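Local coordinates for protein beta-glucuronidase (Dictyoglomus thermophilum, PDB 6XXW) that probably hydrolyses beta-glucuronides, releasing glucuronic acid from its conjugates, at residues V466-S471 against R491-L496; Y473-D478 against E483-R488; K569-R574 against M580-L585. One frame throughout, in Å; residues are numbered along the deposited sequence.

Contact 1. Residues V466-S471 against R491-L496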
loop_
_atom_site.group_PDB
_atom_site.type_symbol
_atom_site.label_atom_id
_atom_site.label_comp_id
_atom_site.label_asym_id
_atom_site.label_seq_id
_atom_site.Cartn_x
_atom_site.Cartn_y
_atom_site.Cartn_z
ATOM N N VAL A 466 8.588 -30.837 10.670
ATOM C CA VAL A 466 9.171 -30.614 9.352
ATOM C C VAL A 466 8.665 -29.291 8.788
ATOM O O VAL A 466 7.460 -28.999 8.836
ATOM C CB VAL A 466 8.886 -31.778 8.382
ATOM C CG1 VAL A 466 7.407 -31.954 8.131
ATOM C CG2 VAL A 466 9.635 -31.567 7.080
ATOM N N ASN A 467 9.600 -28.495 8.266
ATOM C CA ASN A 467 9.321 -27.244 7.577
ATOM C C ASN A 467 9.310 -27.519 6.081
ATOM O O ASN A 467 10.286 -28.054 5.550
ATOM C CB ASN A 467 10.403 -26.199 7.879
ATOM C CG ASN A 467 10.473 -25.817 9.363
ATOM O OD1 ASN A 467 9.627 -26.214 10.166
ATOM N ND2 ASN A 467 11.487 -25.025 9.718
ATOM N N ARG A 468 8.230 -27.136 5.390
ATOM C CA ARG A 468 8.159 -27.376 3.950
ATOM C C ARG A 468 7.580 -26.158 3.236
ATOM O O ARG A 468 6.603 -25.558 3.700
ATOM C CB ARG A 468 7.320 -28.628 3.632
ATOM C CG ARG A 468 8.040 -29.962 3.962
ATOM C CD ARG A 468 9.328 -30.080 3.144
ATOM N NE ARG A 468 10.097 -31.307 3.409
ATOM C CZ ARG A 468 11.291 -31.326 3.995
ATOM N NH1 ARG A 468 11.842 -30.195 4.416
ATOM N NH2 ARG A 468 11.940 -32.478 4.160
ATOM N N TYR A 469 8.184 -25.816 2.096
ATOM C CA TYR A 469 7.912 -24.586 1.352
ATOM C C TYR A 469 7.745 -24.879 -0.136
ATOM O O TYR A 469 8.157 -24.093 -0.991
ATOM C CB TYR A 469 9.027 -23.568 1.590
ATOM C CG TYR A 469 8.953 -22.946 2.983
ATOM C CD1 TYR A 469 8.059 -21.908 3.252
ATOM C CD2 TYR A 469 9.746 -23.418 4.022
ATOM C CE1 TYR A 469 7.967 -21.333 4.524
ATOM C CE2 TYR A 469 9.670 -22.861 5.298
ATOM C CZ TYR A 469 8.766 -21.827 5.543
ATOM O OH TYR A 469 8.686 -21.265 6.798
ATOM N N TYR A 470 7.148 -26.026 -0.461
ATOM C CA TYR A 470 6.921 -26.375 -1.853
ATOM C C TYR A 470 6.092 -25.286 -2.525
ATOM O O TYR A 470 5.110 -24.803 -1.963
ATOM C CB TYR A 470 6.206 -27.720 -1.946
ATOM C CG TYR A 470 6.971 -28.897 -1.330
ATOM C CD1 TYR A 470 8.217 -29.268 -1.805
ATOM C CD2 TYR A 470 6.422 -29.631 -0.280
ATOM C CE1 TYR A 470 8.904 -30.343 -1.259
ATOM C CE2 TYR A 470 7.094 -30.702 0.266
ATOM C CZ TYR A 470 8.331 -31.056 -0.229
ATOM O OH TYR A 470 9.009 -32.117 0.314
ATOM N N SER A 471 6.489 -24.920 -3.745
ATOM C CA SER A 471 5.914 -23.866 -4.594
ATOM C C SER A 471 6.355 -22.465 -4.165
ATOM O O SER A 471 6.028 -21.492 -4.878
ATOM C CB SER A 471 4.379 -23.913 -4.668
ATOM O OG SER A 471 3.787 -23.140 -3.637
ATOM N N ARG A 491 4.544 -38.888 3.941
ATOM C CA ARG A 491 4.455 -40.342 4.075
ATOM C C ARG A 491 5.830 -40.965 4.264
ATOM O O ARG A 491 5.966 -41.976 4.966
ATOM C CB ARG A 491 3.766 -40.956 2.857
ATOM C CG ARG A 491 2.273 -40.611 2.761
ATOM C CD ARG A 491 1.571 -41.483 1.714
ATOM N NE ARG A 491 0.141 -41.185 1.646
ATOM C CZ ARG A 491 -0.766 -41.678 2.488
ATOM N NH1 ARG A 491 -0.399 -42.507 3.454
ATOM N NH2 ARG A 491 -2.041 -41.352 2.355
ATOM N N GLU A 492 6.863 -40.385 3.654
ATOM C CA GLU A 492 8.201 -40.924 3.866
ATOM C C GLU A 492 8.708 -40.626 5.275
ATOM O O GLU A 492 9.402 -41.456 5.871
ATOM C CB GLU A 492 9.179 -40.391 2.820
ATOM C CG GLU A 492 10.477 -41.209 2.781
ATOM C CD GLU A 492 11.589 -40.529 2.011
ATOM O OE1 GLU A 492 11.429 -39.339 1.677
ATOM O OE2 GLU A 492 12.623 -41.183 1.738
ATOM N N TRP A 493 8.397 -39.445 5.826
ATOM C CA TRP A 493 8.762 -39.209 7.221
ATOM C C TRP A 493 8.131 -40.252 8.133
ATOM O O TRP A 493 8.782 -40.761 9.059
ATOM C CB TRP A 493 8.346 -37.809 7.670
ATOM C CG TRP A 493 9.230 -36.708 7.165
ATOM C CD1 TRP A 493 9.024 -35.955 6.047
ATOM C CD2 TRP A 493 10.453 -36.229 7.755
ATOM N NE1 TRP A 493 10.035 -35.029 5.906
ATOM C CE2 TRP A 493 10.929 -35.183 6.934
ATOM C CE3 TRP A 493 11.193 -36.585 8.894
ATOM C CZ2 TRP A 493 12.104 -34.482 7.214
ATOM C CZ3 TRP A 493 12.370 -35.880 9.176
ATOM C CH2 TRP A 493 12.809 -34.842 8.340
ATOM N N TYR A 494 6.853 -40.568 7.907
ATOM C CA TYR A 494 6.196 -41.496 8.818
ATOM C C TYR A 494 6.699 -42.917 8.616
ATOM O O TYR A 494 6.858 -43.667 9.587
ATOM C CB TYR A 494 4.680 -41.463 8.658
ATOM C CG TYR A 494 4.032 -42.305 9.732
ATOM C CD1 TYR A 494 4.150 -41.949 11.072
ATOM C CD2 TYR A 494 3.353 -43.476 9.418
ATOM C CE1 TYR A 494 3.591 -42.724 12.073
ATOM C CE2 TYR A 494 2.777 -44.253 10.410
ATOM C CZ TYR A 494 2.905 -43.871 11.735
ATOM O OH TYR A 494 2.343 -44.633 12.732
ATOM N N GLU A 495 6.943 -43.297 7.363
ATOM C CA GLU A 495 7.427 -44.640 7.060
ATOM C C GLU A 495 8.805 -44.883 7.666
ATOM O O GLU A 495 9.102 -45.995 8.119
ATOM C CB GLU A 495 7.453 -44.839 5.543
ATOM C CG GLU A 495 8.124 -46.121 5.050
ATOM C CD GLU A 495 7.509 -47.390 5.637
ATOM O OE1 GLU A 495 8.270 -48.331 5.953
ATOM O OE2 GLU A 495 6.267 -47.450 5.777
ATOM N N LEU A 496 9.658 -43.855 7.691
ATOM C CA LEU A 496 10.998 -44.028 8.240
ATOM C C LEU A 496 11.014 -43.995 9.764
ATOM O O LEU A 496 11.806 -44.710 10.385
ATOM C CB LEU A 496 11.943 -42.951 7.703
ATOM C CG LEU A 496 12.277 -43.074 6.214
ATOM C CD1 LEU A 496 13.031 -41.841 5.719
ATOM C CD2 LEU A 496 13.071 -44.345 5.967
#
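Val-466 and Arg-468 meet the indole of Trp-493 in a buried strand-to-helix contact of the TIM barrel, where the end of strand 463-467 and the loop after it pack against helix 482-497. With strand 501-505 these elements form a beta-alpha-beta unit. Trp-493 turns its ring inward from the helix, its CG lying beside the backbone N (chi1 -76°). Over one face of the indole sits Val-466 CB, offset toward the rim, while in the conformer described, one of two modelled, the methyl CG2 lies 3.8 Å from Trp-493 CZ2 and 3.7 Å from Trp-493 NE1. Arg-468 arrives differently, at the edge of the indole and in its plane, with NH2 3.6 Å from Trp-493 NE1. The guanidinium and indole planes stand 51° apart, so the pair is not stacked. In that conformer Val-466 CG2 also lies over the centre of the guanidinium, and one methyl touches both flat groups. The polar end of Arg-468 is held elsewhere: NE in a salt bridge with Asp-489, NH2 by Thr-450 O, and NH1 by Asn-449 O and by Asn-467 O at 2.9 Å. Replacing Trp-493 with an alanine would probably open a gap beside Val-466 and leave the NH2 edge of Arg-468 without its aromatic neighbour. Across these segments the chemistry is van der Waals, and the buried arginine charge is probably balanced chiefly by Asp-489 and the surrounding carbonyl groups.

Contact 2. Residues Y473-D478 against E483-R488; sequences YTDSGD and EYQLER
Thr-474 reaches Gln-485 through water 1, which lies 2.7 Å from Thr-474 OG1 and is also hydrogen-bonded to Gln-485 OE1. The next residue, Asp-475, makes the direct link: Gln-485 NE2 donates to Asp-475 OD2 over 3.1 Å. The bond is nearly straight (170°), and the acceptor lies close to the amide plane, yet NE2 comes to the carboxylate from above its plane; the two flat groups are turned 51° against each other. Beyond CG the glutamine chain is extended (chi2 179°), which carries its amide from the helix across to the loop. Water 1 is also 2.7 Å from Asp-475 OD2, so this oxygen lies within hydrogen-bonding reach of both water and amide. The segment belongs to the loop that follows strand 463-467 of the TIM barrel and leads into helix 482-497, here at an interface between subunits: Asp-475 OD1 bonds His-163 of the second subunit, and Gln-485 NE2 bonds Met-162 O of the same neighbour. From Asp-475 to Asp-478 the chain makes a type II beta turn, closed by Asp-478 N to Asp-475 O at 3.0 Å. Gly-477 takes its positive-phi position, where a side chain would press on the carbonyl O of Ser-476.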
loop_
_atom_site.group_PDB
_atom_site.type_symbol
_atom_site.label_atom_id
_atom_site.label_comp_id
_atom_site.label_asym_id
_atom_site.label_seq_id
_atom_site.Cartn_x
_atom_site.Cartn_y
_atom_site.Cartn_z
ATOM N N TYR A 473 9.982 -21.755 -2.146
ATOM C CA TYR A 473 11.429 -21.749 -2.364
ATOM C C TYR A 473 11.843 -22.685 -3.492
ATOM O O TYR A 473 12.905 -22.485 -4.096
ATOM C CB TYR A 473 12.179 -22.138 -1.083
ATOM C CG TYR A 473 12.190 -21.044 -0.037
ATOM C CD1 TYR A 473 12.713 -19.784 -0.322
ATOM C CD2 TYR A 473 11.673 -21.268 1.235
ATOM C CE1 TYR A 473 12.709 -18.768 0.639
ATOM C CE2 TYR A 473 11.674 -20.271 2.194
ATOM C CZ TYR A 473 12.190 -19.026 1.892
ATOM O OH TYR A 473 12.193 -18.039 2.853
ATOM N N THR A 474 11.039 -23.711 -3.768
ATOM C CA THR A 474 11.231 -24.599 -4.909
ATOM C C THR A 474 10.005 -24.514 -5.807
ATOM O O THR A 474 8.896 -24.252 -5.332
ATOM C CB THR A 474 11.468 -26.051 -4.449
ATOM O OG1 THR A 474 10.424 -26.454 -3.551
ATOM C CG2 THR A 474 12.808 -26.169 -3.735
ATOM N N ASP A 475 10.205 -24.709 -7.114
ATOM C CA ASP A 475 9.123 -24.589 -8.100
ATOM C C ASP A 475 8.302 -23.324 -7.856
ATOM O O ASP A 475 7.069 -23.344 -7.814
ATOM C CB ASP A 475 8.236 -25.829 -8.092
ATOM C CG ASP A 475 9.037 -27.107 -8.286
ATOM O OD1 ASP A 475 9.560 -27.319 -9.397
ATOM O OD2 ASP A 475 9.160 -27.887 -7.328
ATOM N N SER A 476 9.014 -22.219 -7.682
ATOM C CA SER A 476 8.412 -20.961 -7.247
ATOM C C SER A 476 7.274 -20.546 -8.165
ATOM O O SER A 476 7.466 -20.394 -9.374
ATOM C CB SER A 476 9.481 -19.874 -7.217
ATOM O OG SER A 476 10.616 -20.331 -6.515
ATOM N N GLY A 477 6.083 -20.372 -7.589
ATOM C CA GLY A 477 4.924 -19.922 -8.328
ATOM C C GLY A 477 3.996 -21.027 -8.778
ATOM O O GLY A 477 2.841 -20.741 -9.112
ATOM N N ASP A 478 4.459 -22.279 -8.786
ATOM C CA ASP A 478 3.657 -23.394 -9.291
ATOM C C ASP A 478 2.942 -24.083 -8.132
ATOM O O ASP A 478 3.455 -25.037 -7.543
ATOM C CB ASP A 478 4.521 -24.389 -10.056
ATOM C CG ASP A 478 3.687 -25.405 -10.803
ATOM O OD1 ASP A 478 2.451 -25.286 -10.743
ATOM O OD2 ASP A 478 4.265 -26.314 -11.434
ATOM N N GLU A 483 0.329 -30.847 -3.713
ATOM C CA GLU A 483 -0.266 -32.097 -3.248
ATOM C C GLU A 483 0.629 -33.297 -3.548
ATOM O O GLU A 483 0.824 -34.167 -2.689
ATOM C CB GLU A 483 -1.643 -32.277 -3.881
ATOM C CG GLU A 483 -2.702 -31.325 -3.316
ATOM C CD GLU A 483 -2.754 -29.988 -4.044
ATOM O OE1 GLU A 483 -1.950 -29.761 -4.987
ATOM O OE2 GLU A 483 -3.613 -29.162 -3.671
ATOM N N TYR A 484 1.174 -33.355 -4.766
ATOM C CA TYR A 484 2.112 -34.407 -5.155
ATOM C C TYR A 484 3.309 -34.457 -4.213
ATOM O O TYR A 484 3.632 -35.507 -3.648
ATOM C CB TYR A 484 2.571 -34.151 -6.595
ATOM C CG TYR A 484 3.418 -35.228 -7.251
ATOM C CD1 TYR A 484 2.828 -36.240 -8.007
ATOM C CD2 TYR A 484 4.807 -35.209 -7.157
ATOM C CE1 TYR A 484 3.600 -37.223 -8.632
ATOM C CE2 TYR A 484 5.590 -36.190 -7.776
ATOM C CZ TYR A 484 4.978 -37.192 -8.514
ATOM O OH TYR A 484 5.739 -38.166 -9.136
ATOM N N GLN A 485 3.972 -33.318 -4.018
ATOM C CA GLN A 485 5.234 -33.326 -3.286
ATOM C C GLN A 485 5.024 -33.485 -1.783
ATOM O O GLN A 485 5.759 -34.229 -1.121
ATOM C CB GLN A 485 6.009 -32.046 -3.588
ATOM C CG GLN A 485 6.312 -31.851 -5.066
ATOM C CD GLN A 485 7.064 -30.566 -5.342
ATOM O OE1 GLN A 485 6.958 -29.604 -4.587
ATOM N NE2 GLN A 485 7.832 -30.544 -6.432
ATOM N N LEU A 486 4.024 -32.806 -1.227
ATOM C CA LEU A 486 3.887 -32.796 0.223
ATOM C C LEU A 486 3.408 -34.142 0.738
ATOM O O LEU A 486 3.905 -34.628 1.761
ATOM C CB LEU A 486 2.940 -31.680 0.664
ATOM C CG LEU A 486 2.795 -31.566 2.187
ATOM C CD1 LEU A 486 4.132 -31.244 2.841
ATOM C CD2 LEU A 486 1.723 -30.521 2.552
ATOM N N GLU A 487 2.453 -34.768 0.041
ATOM C CA GLU A 487 1.966 -36.063 0.512
ATOM C C GLU A 487 3.059 -37.121 0.445
ATOM O O GLU A 487 3.238 -37.892 1.394
ATOM C CB GLU A 487 0.747 -36.518 -0.291
ATOM C CG GLU A 487 0.372 -37.966 0.018
ATOM C CD GLU A 487 -1.085 -38.289 -0.260
ATOM O OE1 GLU A 487 -1.514 -39.408 0.090
ATOM O OE2 GLU A 487 -1.800 -37.439 -0.835
ATOM N N ARG A 488 3.800 -37.173 -0.664
ATOM C CA ARG A 488 4.907 -38.118 -0.771
ATOM C C ARG A 488 5.939 -37.896 0.329
ATOM O O ARG A 488 6.450 -38.857 0.917
ATOM C CB ARG A 488 5.576 -37.998 -2.142
ATOM C CG ARG A 488 4.772 -38.604 -3.285
ATOM C CD ARG A 488 5.156 -37.990 -4.635
ATOM N NE ARG A 488 6.465 -38.436 -5.090
ATOM C CZ ARG A 488 6.672 -39.569 -5.754
ATOM N NH1 ARG A 488 5.649 -40.367 -6.035
ATOM N NH2 ARG A 488 7.897 -39.906 -6.132
HETATM O O HOH W 1 8.227 -27.265 -4.916
#

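Contact 3. Residues K569-R574 against M580-L585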
loop_
_atom_site.group_PDB
_atom_site.type_symbol
_atom_site.label_atom_id
_atom_site.label_comp_id
_atom_site.label_asym_id
_atom_site.label_seq_id
_atom_site.Cartn_x
_atom_site.Cartn_y
_atom_site.Cartn_z
ATOM N N LYS A 569 6.099 -13.255 5.552
ATOM C CA LYS A 569 5.238 -14.424 5.636
ATOM C C LYS A 569 4.234 -14.350 6.787
ATOM O O LYS A 569 3.527 -15.334 7.031
ATOM C CB LYS A 569 6.097 -15.682 5.778
ATOM C CG LYS A 569 6.978 -15.943 4.559
ATOM C CD LYS A 569 7.316 -17.416 4.405
ATOM C CE LYS A 569 8.195 -17.646 3.176
ATOM N NZ LYS A 569 9.386 -16.732 3.170
ATOM N N GLY A 570 4.142 -13.225 7.489
ATOM C CA GLY A 570 3.166 -13.124 8.560
ATOM C C GLY A 570 1.745 -13.345 8.057
ATOM O O GLY A 570 1.385 -12.954 6.942
ATOM N N VAL A 571 0.937 -14.018 8.880
ATOM C CA VAL A 571 -0.510 -14.062 8.679
ATOM C C VAL A 571 -1.136 -12.738 9.128
ATOM O O VAL A 571 -2.190 -12.333 8.621
ATOM C CB VAL A 571 -1.081 -15.278 9.435
ATOM C CG1 VAL A 571 -2.564 -15.141 9.702
ATOM C CG2 VAL A 571 -0.765 -16.580 8.694
ATOM N N PHE A 572 -0.500 -12.064 10.081
ATOM C CA PHE A 572 -0.829 -10.708 10.496
ATOM C C PHE A 572 0.283 -9.768 10.049
ATOM O O PHE A 572 1.442 -10.172 9.915
ATOM C CB PHE A 572 -0.996 -10.601 12.025
ATOM C CG PHE A 572 -2.130 -11.423 12.564
ATOM C CD1 PHE A 572 -1.899 -12.700 13.046
ATOM C CD2 PHE A 572 -3.422 -10.932 12.573
ATOM C CE1 PHE A 572 -2.932 -13.479 13.539
ATOM C CE2 PHE A 572 -4.472 -11.713 13.061
ATOM C CZ PHE A 572 -4.219 -12.989 13.553
ATOM N N THR A 573 -0.070 -8.505 9.814
ATOM C CA THR A 573 0.968 -7.513 9.578
ATOM C C THR A 573 1.766 -7.294 10.864
ATOM O O THR A 573 1.387 -7.752 11.947
ATOM C CB THR A 573 0.356 -6.196 9.102
ATOM O OG1 THR A 573 -0.481 -5.677 10.134
ATOM C CG2 THR A 573 -0.466 -6.414 7.851
ATOM N N ARG A 574 2.882 -6.565 10.752
ATOM C CA ARG A 574 3.692 -6.320 11.943
ATOM C C ARG A 574 2.932 -5.515 12.994
ATOM O O ARG A 574 3.219 -5.636 14.193
ATOM C CB ARG A 574 4.983 -5.598 11.568
ATOM C CG ARG A 574 6.050 -5.669 12.658
ATOM C CD ARG A 574 7.333 -5.050 12.169
ATOM N NE ARG A 574 8.523 -5.449 12.928
ATOM C CZ ARG A 574 9.573 -4.656 13.091
ATOM N NH1 ARG A 574 9.551 -3.435 12.581
ATOM N NH2 ARG A 574 10.647 -5.074 13.747
ATOM N N MET A 580 -5.497 -11.626 4.311
ATOM C CA MET A 580 -6.583 -12.474 3.827
ATOM C C MET A 580 -6.546 -13.869 4.452
ATOM O O MET A 580 -7.569 -14.374 4.931
ATOM C CB MET A 580 -6.526 -12.567 2.302
ATOM C CG MET A 580 -7.783 -13.139 1.686
ATOM S SD MET A 580 -7.617 -13.236 -0.112
ATOM C CE MET A 580 -6.924 -11.629 -0.417
ATOM N N VAL A 581 -5.368 -14.504 4.474
ATOM C CA VAL A 581 -5.300 -15.887 4.948
ATOM C C VAL A 581 -5.638 -16.019 6.432
ATOM O O VAL A 581 -6.035 -17.105 6.865
ATOM C CB VAL A 581 -3.911 -16.498 4.663
ATOM C CG1 VAL A 581 -2.874 -15.904 5.567
ATOM C CG2 VAL A 581 -3.951 -18.029 4.814
ATOM N N ALA A 582 -5.501 -14.946 7.226
ATOM C CA ALA A 582 -5.954 -15.001 8.619
ATOM C C ALA A 582 -7.425 -15.382 8.705
ATOM O O ALA A 582 -7.833 -16.139 9.594
ATOM C CB ALA A 582 -5.725 -13.658 9.313
ATOM N N HIS A 583 -8.245 -14.866 7.787
ATOM C CA HIS A 583 -9.660 -15.210 7.814
ATOM C C HIS A 583 -9.909 -16.639 7.346
ATOM O O HIS A 583 -10.805 -17.308 7.875
ATOM C CB HIS A 583 -10.432 -14.187 6.986
ATOM C CG HIS A 583 -10.127 -12.785 7.391
ATOM N ND1 HIS A 583 -10.676 -12.209 8.517
ATOM C CD2 HIS A 583 -9.264 -11.873 6.881
ATOM C CE1 HIS A 583 -10.206 -10.981 8.650
ATOM N NE2 HIS A 583 -9.341 -10.754 7.675
ATOM N N PHE A 584 -9.132 -17.134 6.379
ATOM C CA PHE A 584 -9.226 -18.548 6.023
ATOM C C PHE A 584 -8.917 -19.433 7.230
ATOM O O PHE A 584 -9.642 -20.393 7.516
ATOM C CB PHE A 584 -8.275 -18.882 4.866
ATOM C CG PHE A 584 -8.085 -20.367 4.661
ATOM C CD1 PHE A 584 -9.017 -21.106 3.953
ATOM C CD2 PHE A 584 -7.001 -21.031 5.221
ATOM C CE1 PHE A 584 -8.852 -22.488 3.780
ATOM C CE2 PHE A 584 -6.842 -22.401 5.070
ATOM C CZ PHE A 584 -7.769 -23.130 4.346
ATOM N N LEU A 585 -7.850 -19.113 7.961
ATOM C CA LEU A 585 -7.479 -19.937 9.116
ATOM C C LEU A 585 -8.525 -19.852 10.224
ATOM O O LEU A 585 -8.841 -20.862 10.868
ATOM C CB LEU A 585 -6.100 -19.525 9.632
ATOM C CG LEU A 585 -4.914 -19.889 8.721
ATOM C CD1 LEU A 585 -3.612 -19.285 9.241
ATOM C CD2 LEU A 585 -4.784 -21.402 8.513
#
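Val-571 presents its two methyl groups to different residues of helix 580-591, joining the loop after strand 544-550 of the TIM barrel to the helix that follows it. CG1 lies opposite the backbone N across the CA-CB bond (chi1 160°) and rests on Ala-582, 3.5 Å from its CB. CG2, on the other branch, faces a pair of side chains one helical turn apart: Val-581 CG1 at 3.8 Å and Leu-585 CD1 at 4.0 Å. The two valines cross at about a right angle, whereas Val-571 and Leu-585 meet obliquely. A second conformer of Val-571 is modelled, so this branch-by-branch account holds for the one described. The small side chain of Ala-582 is consistent with the close approach of the backbones, with Val-571 CA and Ala-582 CA 5.5 Å apart; its CB also lies near Val-571 O. The cluster continues inward, since Val-571 and Leu-585 both touch Ile-549 of strand 544-550. Just before Val-571, Gly-570 has no side chain, and a CB there would clash with Phe-572 O. Phe-572 leaves the backbone heading away from the helix, but the end of its ring comes back nearer; the ring also packs on Leu-328, Trp-331 and Ile-332 of helix 319-332. It makes a looser, oblique approach to helix 580-591, with Phe-572 CE2 4.4 Å from Ala-582 CB.

In the fold
Contacts 1 and 2 both use helix 482-497, and contact 2 is nested inside the loop that contact 1 closes. Contact 1 is buried and contact 2 only partly so, at a subunit interface; the chemistry changes accordingly, from methyl and guanidinium against indole to an amide, a carboxylate and a water. A probable hydrogen bond from Gly-477 N to Ser-471 O, 2.9 Å, links two parts of the same loop, and Tyr-470 packs on Gln-485. Contact 3, buried like contact 1, comes later in the chain on a different helix and is wholly apolar across its segments. Lys-569 ties it to the others, packing on Tyr-469 of contact 1 and bonding Tyr-473 of contact 2.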